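Local coordinates for adenylosuccinate lyase (Francisella tularensis subsp. tularensis SCHU S4, PDB 4EEI), which probably catalyses two fumarate-releasing steps of purine biosynthesis, splitting adenylosuccinate into AMP and fumarate and cleaving SAICAR to AICAR and fumarate, at residues E118-S123 / Y322-M327; V159-R164 / E234-E239; I272-L277 / K328-N333. All blocks are in the same frame, centred on the assembly; numbering follows the deposited sequence.

Contact 1 (E118-S123 / Y322-M327)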
loop_
_atom_site.group_PDB
_atom_site.type_symbol
_atom_site.label_atom_id
_atom_site.label_comp_id
_atom_site.label_asym_id
_atom_site.label_seq_id
_atom_site.Cartn_x
_atom_site.Cartn_y
_atom_site.Cartn_z
ATOM N N GLU B 118 -18.478 3.650 19.129
ATOM C CA GLU B 118 -19.243 4.658 19.860
ATOM C C GLU B 118 -18.798 4.720 21.325
ATOM O O GLU B 118 -18.751 5.792 21.931
ATOM C CB GLU B 118 -20.746 4.379 19.759
ATOM C CG GLU B 118 -21.611 5.486 20.353
ATOM C CD GLU B 118 -23.018 5.505 19.775
ATOM O OE1 GLU B 118 -23.572 4.409 19.537
ATOM O OE2 GLU B 118 -23.566 6.613 19.559
ATOM N N ALA B 119 -18.468 3.566 21.903
ATOM C CA ALA B 119 -18.012 3.543 23.289
ATOM C C ALA B 119 -16.663 4.256 23.429
ATOM O O ALA B 119 -16.402 4.909 24.446
ATOM C CB ALA B 119 -17.929 2.112 23.808
ATOM N N LEU B 120 -15.803 4.122 22.424
ATOM C CA LEU B 120 -14.516 4.820 22.446
ATOM C C LEU B 120 -14.741 6.330 22.337
ATOM O O LEU B 120 -14.069 7.116 23.008
ATOM C CB LEU B 120 -13.605 4.338 21.311
ATOM C CG LEU B 120 -12.329 5.176 21.149
ATOM C CD1 LEU B 120 -11.507 5.163 22.438
ATOM C CD2 LEU B 120 -11.494 4.703 19.971
ATOM N N CYS B 121 -15.687 6.728 21.489
ATOM C CA CYS B 121 -16.090 8.138 21.397
ATOM C C CYS B 121 -16.538 8.643 22.754
ATOM O O CYS B 121 -16.075 9.696 23.213
ATOM C CB CYS B 121 -17.208 8.333 20.367
ATOM S SG CYS B 121 -16.641 8.115 18.657
ATOM N N ASP B 122 -17.420 7.890 23.408
ATOM C CA ASP B 122 -17.888 8.263 24.742
ATOM C C ASP B 122 -16.743 8.466 25.734
ATOM O O ASP B 122 -16.730 9.441 26.482
ATOM C CB ASP B 122 -18.852 7.213 25.300
ATOM C CG ASP B 122 -20.114 7.075 24.473
ATOM O OD1 ASP B 122 -20.434 8.006 23.705
ATOM O OD2 ASP B 122 -20.793 6.032 24.607
ATOM N N SER B 123 -15.793 7.539 25.751
ATOM C CA SER B 123 -14.672 7.622 26.688
ATOM C C SER B 123 -13.748 8.814 26.397
ATOM O O SER B 123 -13.225 9.442 27.330
ATOM C CB SER B 123 -13.875 6.314 26.682
ATOM O OG SER B 123 -14.544 5.319 27.432
ATOM N N TYR B 322 -10.792 -5.643 18.812
ATOM C CA TYR B 322 -9.738 -5.684 19.840
ATOM C C TYR B 322 -9.154 -4.298 20.090
ATOM O O TYR B 322 -8.989 -3.883 21.239
ATOM C CB TYR B 322 -8.610 -6.648 19.435
ATOM C CG TYR B 322 -7.457 -6.674 20.429
ATOM C CD1 TYR B 322 -7.460 -7.557 21.489
ATOM C CD2 TYR B 322 -6.366 -5.813 20.293
ATOM C CE1 TYR B 322 -6.421 -7.588 22.407
ATOM C CE2 TYR B 322 -5.316 -5.833 21.215
ATOM C CZ TYR B 322 -5.354 -6.728 22.258
ATOM O OH TYR B 322 -4.329 -6.769 23.183
ATOM N N ALA B 323 -8.854 -3.578 19.021
ATOM C CA ALA B 323 -8.160 -2.303 19.161
ATOM C C ALA B 323 -9.068 -1.240 19.758
ATOM O O ALA B 323 -8.627 -0.452 20.585
ATOM C CB ALA B 323 -7.582 -1.832 17.810
ATOM N N LEU B 324 -10.330 -1.202 19.336
ATOM C CA LEU B 324 -11.258 -0.191 19.858
ATOM C C LEU B 324 -11.524 -0.396 21.345
ATOM O O LEU B 324 -11.672 0.574 22.091
ATOM C CB LEU B 324 -12.582 -0.210 19.097
ATOM C CG LEU B 324 -12.505 0.205 17.625
ATOM C CD1 LEU B 324 -13.818 -0.092 16.946
ATOM C CD2 LEU B 324 -12.184 1.698 17.523
ATOM N N ARG B 325 -11.622 -1.651 21.776
ATOM C CA ARG B 325 -11.850 -1.947 23.194
ATOM C C ARG B 325 -10.627 -1.628 24.018
ATOM O O ARG B 325 -10.729 -1.081 25.124
ATOM C CB ARG B 325 -12.244 -3.415 23.394
ATOM C CG ARG B 325 -13.552 -3.794 22.718
ATOM C CD ARG B 325 -14.014 -5.187 23.101
ATOM N NE ARG B 325 -15.270 -5.517 22.422
ATOM C CZ ARG B 325 -15.859 -6.707 22.471
ATOM N NH1 ARG B 325 -15.311 -7.696 23.163
ATOM N NH2 ARG B 325 -16.995 -6.905 21.818
ATOM N N ARG B 326 -9.455 -1.983 23.504
ATOM C CA ARG B 326 -8.233 -1.754 24.286
ATOM C C ARG B 326 -7.926 -0.258 24.379
ATOM O O ARG B 326 -7.529 0.240 25.442
ATOM C CB ARG B 326 -7.039 -2.508 23.695
ATOM C CG ARG B 326 -5.737 -2.232 24.433
ATOM C CD ARG B 326 -4.627 -3.215 24.076
ATOM N NE ARG B 326 -3.469 -3.016 24.951
ATOM C CZ ARG B 326 -2.444 -3.852 25.040
ATOM N NH1 ARG B 326 -2.423 -4.953 24.300
ATOM N NH2 ARG B 326 -1.444 -3.588 25.879
ATOM N N MET B 327 -8.117 0.461 23.277
ATOM C CA MET B 327 -7.926 1.912 23.305
ATOM C C MET B 327 -8.899 2.591 24.264
ATOM O O MET B 327 -8.522 3.504 24.987
ATOM C CB MET B 327 -8.070 2.516 21.911
ATOM C CG MET B 327 -7.896 4.047 21.922
ATOM S SD MET B 327 -6.219 4.568 22.402
ATOM C CE MET B 327 -5.443 4.587 20.784
#
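Leu-120 carries this contact alone on its side, dividing its two methyl groups between two side chains of helix 304-333. CD2 meets CD2 of Leu-324 at 3.9 Å, the side chains crossing at about a right angle, while CD1 rests on CG of Met-327 at 3.8 Å. Leu-120 reaches this far because CG stands anti to the backbone N (chi1 171°), which carries the fork of the side chain out toward the neighbouring helix. Phe-161 of helix 151-173 also packs against Leu-120. Met-327 offers only the root of its side chain; the chain bends beyond CG, and its sulfur goes on to pack against Leu-236. All three touching residues are buried, and the grip is purely apolar.

Polar groups lie further out. Arg-325 forms salt bridges with Asp-116 on helix 94-131 and with Glu-9. On another side of helix 304-333, Arg-326 NH1 donates to Tyr-322 OH at 2.9 Å, one turn back, with the hydroxyl tilted 20° from the guanidinium plane. The contact thus joins helices 94-131 and 304-333 within the central helical bundle characteristic of the fumarase/aspartase superfamily, to which adenylosuccinate lyase belongs.

Contact 2 (V159-R164 / E234-E239)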
loop_
_atom_site.group_PDB
_atom_site.type_symbol
_atom_site.label_atom_id
_atom_site.label_comp_id
_atom_site.label_asym_id
_atom_site.label_seq_id
_atom_site.Cartn_x
_atom_site.Cartn_y
_atom_site.Cartn_z
ATOM N N VAL B 159 -13.925 14.082 17.874
ATOM C CA VAL B 159 -14.625 14.484 16.662
ATOM C C VAL B 159 -14.186 13.656 15.454
ATOM O O VAL B 159 -14.990 13.384 14.563
ATOM C CB VAL B 159 -14.516 16.000 16.365
ATOM C CG1 VAL B 159 -15.209 16.801 17.459
ATOM C CG2 VAL B 159 -13.052 16.431 16.220
ATOM N N GLU B 160 -12.925 13.239 15.430
ATOM C CA GLU B 160 -12.444 12.428 14.309
ATOM C C GLU B 160 -13.088 11.041 14.330
ATOM O O GLU B 160 -13.562 10.551 13.303
ATOM C CB GLU B 160 -10.914 12.302 14.314
ATOM C CG GLU B 160 -10.396 11.445 13.159
ATOM C CD GLU B 160 -8.875 11.315 13.123
ATOM O OE1 GLU B 160 -8.201 11.746 14.095
ATOM O OE2 GLU B 160 -8.356 10.770 12.116
ATOM N N PHE B 161 -13.102 10.408 15.502
ATOM C CA PHE B 161 -13.762 9.116 15.645
ATOM C C PHE B 161 -15.272 9.221 15.402
ATOM O O PHE B 161 -15.877 8.275 14.895
ATOM C CB PHE B 161 -13.463 8.488 17.023
ATOM C CG PHE B 161 -12.116 7.822 17.096
ATOM C CD1 PHE B 161 -11.920 6.569 16.511
ATOM C CD2 PHE B 161 -11.043 8.444 17.728
ATOM C CE1 PHE B 161 -10.674 5.935 16.564
ATOM C CE2 PHE B 161 -9.786 7.815 17.796
ATOM C CZ PHE B 161 -9.606 6.558 17.211
ATOM N N LYS B 162 -15.879 10.364 15.736
ATOM C CA LYS B 162 -17.299 10.575 15.397
ATOM C C LYS B 162 -17.526 10.709 13.885
ATOM O O LYS B 162 -18.574 10.299 13.359
ATOM C CB LYS B 162 -17.887 11.793 16.134
ATOM C CG LYS B 162 -18.062 11.592 17.642
ATOM C CD LYS B 162 -19.321 10.783 17.966
ATOM C CE LYS B 162 -20.571 11.594 17.664
ATOM N NZ LYS B 162 -21.778 10.730 17.486
ATOM N N ARG B 163 -16.571 11.301 13.176
ATOM C CA ARG B 163 -16.685 11.351 11.719
ATOM C C ARG B 163 -16.684 9.922 11.178
ATOM O O ARG B 163 -17.444 9.598 10.260
ATOM C CB ARG B 163 -15.555 12.184 11.095
ATOM C CG ARG B 163 -15.703 13.690 11.309
ATOM C CD ARG B 163 -14.698 14.500 10.465
ATOM N NE ARG B 163 -13.300 14.382 10.908
ATOM C CZ ARG B 163 -12.760 15.128 11.868
ATOM N NH1 ARG B 163 -13.504 16.012 12.526
ATOM N NH2 ARG B 163 -11.480 14.992 12.184
ATOM N N ARG B 164 -15.850 9.064 11.757
ATOM C CA ARG B 164 -15.790 7.666 11.319
ATOM C C ARG B 164 -17.053 6.916 11.730
ATOM O O ARG B 164 -17.549 6.063 10.985
ATOM C CB ARG B 164 -14.555 6.972 11.889
ATOM C CG ARG B 164 -13.230 7.641 11.524
ATOM C CD ARG B 164 -12.831 7.421 10.050
ATOM N NE ARG B 164 -13.596 8.265 9.128
ATOM C CZ ARG B 164 -13.340 9.553 8.903
ATOM N NH1 ARG B 164 -14.098 10.248 8.065
ATOM N NH2 ARG B 164 -12.322 10.145 9.517
ATOM N N GLU B 234 -4.054 5.494 15.246
ATOM C CA GLU B 234 -2.612 5.732 15.286
ATOM C C GLU B 234 -2.294 7.148 15.731
ATOM O O GLU B 234 -1.350 7.367 16.491
ATOM C CB GLU B 234 -1.954 5.429 13.930
ATOM C CG GLU B 234 -0.409 5.385 14.004
ATOM C CD GLU B 234 0.236 4.944 12.692
ATOM O OE1 GLU B 234 -0.482 4.362 11.850
ATOM O OE2 GLU B 234 1.455 5.174 12.504
ATOM N N ARG B 235 -3.080 8.114 15.263
ATOM C CA ARG B 235 -2.833 9.502 15.638
ATOM C C ARG B 235 -2.991 9.672 17.131
ATOM O O ARG B 235 -2.183 10.345 17.762
ATOM C CB ARG B 235 -3.756 10.469 14.892
ATOM C CG ARG B 235 -3.405 11.948 15.123
ATOM C CD ARG B 235 -4.163 12.867 14.163
ATOM N NE ARG B 235 -5.572 12.990 14.517
ATOM C CZ ARG B 235 -6.053 13.947 15.306
ATOM N NH1 ARG B 235 -7.352 13.997 15.589
ATOM N NH2 ARG B 235 -5.234 14.859 15.819
ATOM N N LEU B 236 -4.036 9.072 17.700
ATOM C CA LEU B 236 -4.276 9.179 19.135
ATOM C C LEU B 236 -3.222 8.415 19.921
ATOM O O LEU B 236 -2.763 8.871 20.972
ATOM C CB LEU B 236 -5.681 8.664 19.476
ATOM C CG LEU B 236 -6.057 8.477 20.941
ATOM C CD1 LEU B 236 -5.945 9.780 21.709
ATOM C CD2 LEU B 236 -7.474 7.928 21.034
ATOM N N ALA B 237 -2.831 7.253 19.407
ATOM C CA ALA B 237 -1.836 6.432 20.096
ATOM C C ALA B 237 -0.501 7.188 20.170
ATOM O O ALA B 237 0.172 7.194 21.204
ATOM C CB ALA B 237 -1.668 5.104 19.380
ATOM N N VAL B 238 -0.135 7.831 19.075
ATOM C CA VAL B 238 1.128 8.559 19.001
ATOM C C VAL B 238 1.107 9.765 19.938
ATOM O O VAL B 238 2.104 10.079 20.601
ATOM C CB VAL B 238 1.397 8.995 17.550
ATOM C CG1 VAL B 238 2.524 10.030 17.477
ATOM C CG2 VAL B 238 1.715 7.770 16.683
ATOM N N GLU B 239 -0.035 10.439 20.009
ATOM C CA GLU B 239 -0.186 11.540 20.954
ATOM C C GLU B 239 0.068 11.064 22.383
ATOM O O GLU B 239 0.806 11.698 23.144
ATOM C CB GLU B 239 -1.583 12.155 20.841
ATOM C CG GLU B 239 -1.859 13.268 21.851
ATOM C CD GLU B 239 -1.135 14.575 21.541
ATOM O OE1 GLU B 239 -0.770 14.797 20.369
ATOM O OE2 GLU B 239 -0.943 15.389 22.478
HETATM O O HOH W 1 -5.831 10.848 12.019
#
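OE1 of Glu-160 is gripped by two nitrogens of one side chain, the guanidinium of Arg-235. NE donates to OE1 at 2.9 Å and NH1 donates to the same oxygen at 2.8 Å, a side-on salt bridge that converges on a single acceptor. The oxygen lies in the guanidinium plane, midway along its NE-NH1 side, so neither bond is straight: the N-H...O angles are 144° and 148°. Seen from the carboxylate, NE arrives on the syn side and NH1 on the anti side, both somewhat out of the plane and from the same face.

Each chain is shaped for the meeting. Glu-160 is fully extended, sending its carboxylate straight across, whereas Arg-235 bends at chi3 (74°) and thereby turns the NE-NH1 side of its head group toward the acid. NH1 has a further, weak bond to the carbonyl oxygen of Gly-156.

Next to this ion pair comes an apolar touch, with CE2 of Phe-161 and CD2 of Leu-236 4.0 Å apart and the side chains crossing at about a right angle. Behind Phe-161 lie Leu-117 and Leu-124 of helix 94-131, and Leu-236 backs onto Ile-331.

Arg-163 NH2 stands 5.4 Å from Arg-235 NH1, but its charge is answered by Asp-217 of the second subunit, which also bridges to Arg-164. One face of the Arg-163 guanidinium lies over its own helix, with Val-159 O 3.6 Å and Glu-160 CA 3.5 Å above the plane, both offset toward the rim. Glu-160 is buried here, and the two-nitrogen grip of Arg-235 would probably keep it ionised. The chemistry thus implies a charged link between helices 151-173 and 217-244, set between the hydrophobic bundle interior and a subunit interface.

Contact 3 (I272-L277 / K328-N333). With AMP (adenosine monophosphate), chain C.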
loop_
_atom_site.group_PDB
_atom_site.type_symbol
_atom_site.label_atom_id
_atom_site.label_comp_id
_atom_site.label_asym_id
_atom_site.label_seq_id
_atom_site.Cartn_x
_atom_site.Cartn_y
_atom_site.Cartn_z
ATOM N N ILE B 272 2.954 0.887 26.742
ATOM C CA ILE B 272 2.931 -0.369 26.001
ATOM C C ILE B 272 1.619 -0.596 25.268
ATOM O O ILE B 272 1.598 -1.235 24.217
ATOM C CB ILE B 272 3.239 -1.580 26.900
ATOM C CG1 ILE B 272 2.340 -1.563 28.133
ATOM C CG2 ILE B 272 4.729 -1.599 27.268
ATOM C CD1 ILE B 272 2.428 -2.823 28.972
ATOM N N SER B 273 0.518 -0.074 25.799
ATOM C CA SER B 273 -0.777 -0.269 25.129
ATOM C C SER B 273 -0.883 0.517 23.829
ATOM O O SER B 273 -1.272 -0.019 22.783
ATOM C CB SER B 273 -1.929 0.092 26.070
ATOM O OG SER B 273 -3.167 -0.205 25.469
ATOM N N THR B 274 -0.525 1.793 23.877
ATOM C CA THR B 274 -0.625 2.610 22.674
ATOM C C THR B 274 0.403 2.175 21.625
ATOM O O THR B 274 0.203 2.382 20.423
ATOM C CB THR B 274 -0.551 4.114 22.997
ATOM O OG1 THR B 274 0.523 4.356 23.915
ATOM C CG2 THR B 274 -1.857 4.556 23.652
ATOM N N GLU B 275 1.497 1.558 22.068
ATOM C CA GLU B 275 2.454 0.987 21.112
ATOM C C GLU B 275 1.856 -0.242 20.425
ATOM O O GLU B 275 1.893 -0.368 19.196
ATOM C CB GLU B 275 3.799 0.683 21.789
ATOM C CG GLU B 275 4.579 1.961 22.090
ATOM C CD GLU B 275 5.884 1.732 22.834
ATOM O OE1 GLU B 275 6.369 0.575 22.901
ATOM O OE2 GLU B 275 6.433 2.729 23.358
ATOM N N ASN B 276 1.276 -1.132 21.219
ATOM C CA ASN B 276 0.514 -2.258 20.677
ATOM C C ASN B 276 -0.524 -1.806 19.651
ATOM O O ASN B 276 -0.644 -2.392 18.571
ATOM C CB ASN B 276 -0.170 -3.041 21.813
ATOM C CG ASN B 276 -1.038 -4.189 21.296
ATOM O OD1 ASN B 276 -2.196 -3.986 20.938
ATOM N ND2 ASN B 276 -0.477 -5.400 21.261
ATOM N N LEU B 277 -1.253 -0.737 19.970
ATOM C CA LEU B 277 -2.333 -0.278 19.097
ATOM C C LEU B 277 -1.794 0.367 17.818
ATOM O O LEU B 277 -2.470 0.406 16.794
ATOM C CB LEU B 277 -3.260 0.682 19.843
ATOM C CG LEU B 277 -3.985 0.067 21.037
ATOM C CD1 LEU B 277 -4.577 1.137 21.929
ATOM C CD2 LEU B 277 -5.065 -0.888 20.573
ATOM N N LYS B 328 -10.153 2.148 24.279
ATOM C CA LYS B 328 -11.116 2.708 25.229
ATOM C C LYS B 328 -10.682 2.485 26.672
ATOM O O LYS B 328 -10.730 3.406 27.501
ATOM C CB LYS B 328 -12.517 2.127 25.004
ATOM C CG LYS B 328 -13.533 2.535 26.082
ATOM C CD LYS B 328 -14.507 1.399 26.343
ATOM C CE LYS B 328 -15.751 1.842 27.095
ATOM N NZ LYS B 328 -15.498 2.366 28.476
ATOM N N ASN B 329 -10.237 1.274 26.988
ATOM C CA ASN B 329 -9.812 1.010 28.361
ATOM C C ASN B 329 -8.561 1.814 28.709
ATOM O O ASN B 329 -8.419 2.294 29.828
ATOM C CB ASN B 329 -9.576 -0.485 28.571
ATOM C CG ASN B 329 -10.865 -1.289 28.562
ATOM O OD1 ASN B 329 -11.899 -0.844 29.073
ATOM N ND2 ASN B 329 -10.805 -2.492 27.989
ATOM N N THR B 330 -7.664 1.960 27.743
ATOM C CA THR B 330 -6.449 2.752 27.930
ATOM C C THR B 330 -6.778 4.232 28.174
ATOM O O THR B 330 -6.185 4.873 29.036
ATOM C CB THR B 330 -5.497 2.596 26.721
ATOM O OG1 THR B 330 -4.995 1.249 26.686
ATOM C CG2 THR B 330 -4.320 3.541 26.834
ATOM N N ILE B 331 -7.732 4.770 27.420
ATOM C CA ILE B 331 -8.178 6.142 27.667
ATOM C C ILE B 331 -8.822 6.261 29.054
ATOM O O ILE B 331 -8.478 7.165 29.830
ATOM C CB ILE B 331 -9.168 6.617 26.588
ATOM C CG1 ILE B 331 -8.485 6.691 25.218
ATOM C CG2 ILE B 331 -9.770 7.973 26.974
ATOM C CD1 ILE B 331 -7.350 7.697 25.146
ATOM N N ASP B 332 -9.756 5.362 29.376
ATOM C CA ASP B 332 -10.389 5.395 30.702
ATOM C C ASP B 332 -9.376 5.383 31.834
ATOM O O ASP B 332 -9.541 6.095 32.829
ATOM C CB ASP B 332 -11.345 4.210 30.908
ATOM C CG ASP B 332 -12.592 4.301 30.057
ATOM O OD1 ASP B 332 -12.919 5.418 29.600
ATOM O OD2 ASP B 332 -13.250 3.251 29.853
ATOM N N ASN B 333 -8.334 4.568 31.692
ATOM C CA ASN B 333 -7.407 4.343 32.797
ATOM C C ASN B 333 -6.178 5.250 32.764
ATOM O O ASN B 333 -5.358 5.214 33.675
ATOM C CB ASN B 333 -6.990 2.864 32.851
ATOM C CG ASN B 333 -8.150 1.945 33.192
ATOM O OD1 ASN B 333 -9.010 2.289 33.996
ATOM N ND2 ASN B 333 -8.185 0.775 32.568
HETATM P P AMP C . 2.389 -7.201 22.343
HETATM O O1P AMP C . 1.051 -7.887 22.435
HETATM O O2P AMP C . 2.307 -5.711 22.145
HETATM O O3P AMP C . 3.368 -7.894 21.434
HETATM O "O5'" AMP C . 3.017 -7.371 23.812
HETATM C "C5'" AMP C . 4.358 -6.972 24.086
HETATM C "C4'" AMP C . 4.811 -7.617 25.389
HETATM O "O4'" AMP C . 6.176 -7.290 25.660
HETATM C "C3'" AMP C . 3.991 -7.109 26.561
HETATM O "O3'" AMP C . 3.623 -8.219 27.381
HETATM C "C2'" AMP C . 4.929 -6.204 27.326
HETATM O "O2'" AMP C . 4.681 -6.276 28.728
HETATM C "C1'" AMP C . 6.297 -6.765 26.984
HETATM N N9 AMP C . 7.346 -5.721 27.049
HETATM C C8 AMP C . 7.230 -4.507 27.616
HETATM N N7 AMP C . 8.385 -3.805 27.502
HETATM C C5 AMP C . 9.267 -4.583 26.850
HETATM C C6 AMP C . 10.670 -4.460 26.397
HETATM N N6 AMP C . 11.381 -3.331 26.626
HETATM N N1 AMP C . 11.216 -5.511 25.749
HETATM C C2 AMP C . 10.521 -6.638 25.515
HETATM N N3 AMP C . 9.245 -6.819 25.897
HETATM C C4 AMP C . 8.576 -5.845 26.556
#
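Where Ser-273 and Thr-330 join the two helices, the flat carboxamide of nearby Asn-276 has NH1 of Arg-326 over one face, almost straight above its CG at 3.4 Å, while its ND2 turns to the ligand. ND2 donates to O2P of AMP at 2.9 Å with an N-H...O angle of 179°, essentially straight, and O1P of AMP lies 3.1 Å from the same nitrogen. Tyr-322 also packs on Asn-276. The adenine is approached at C8 by CG2 of Ile-272, at 3.9 Å.

The one hydrogen bond between the segments is short: Ser-273 OG and Thr-330 OG1 are 2.6 Å apart. The serine hydroxyl extends across because OG is anti to the backbone N (chi1 -175°). Each hydroxyl has a second partner, Arg-326 NE for Ser-273 and the Arg-326 carbonyl oxygen for Thr-330, so one arginine ties both into a small polar network. Beside it, the CG2 methyls of Thr-274 and Thr-330 touch more loosely, at 4.1 Å. Facing helix 94-131, NZ of Lys-328 meets the syn lone pair of Asp-332 OD2 at 2.8 Å, and Asp-332 is held in turn by Ser-123.

Glu-253 accepts from the backbone N-H groups of Ser-273 and Thr-274, pinning the first turn of helix 272-293. Ser-306 and Arg-310 of the third subunit also bind the nucleotide, and Ile-272 packs on His-141 of the fourth. The contact thus backs the helix whose other side lines the composite active site typical of the fumarase/aspartase superfamily, where this chain meets the third and fourth subunits.

How the contacts relate
The three contacts sample five long helices, 94-131, 151-173, 217-244, 272-293 and 304-333, which together form the central bundle of the subunit. Their centres lie close together: about 11 Å between contacts 1 and 2, about 9 Å between contacts 1 and 3, and about 13 Å between contacts 2 and 3. Along the chain, contact 2 falls wholly between the two halves of contact 1 and closes before contact 3 opens, whereas contacts 1 and 3 interleave and share helix 304-333. Contacts 1 and 2 share a closed apolar ring; contact 3 joins them through Arg-326 to Ser-273, Ser-123 to Asp-332 and Leu-236 to Ile-331. One cross-section of the bundle may thus connect a subunit interface with a nucleotide site.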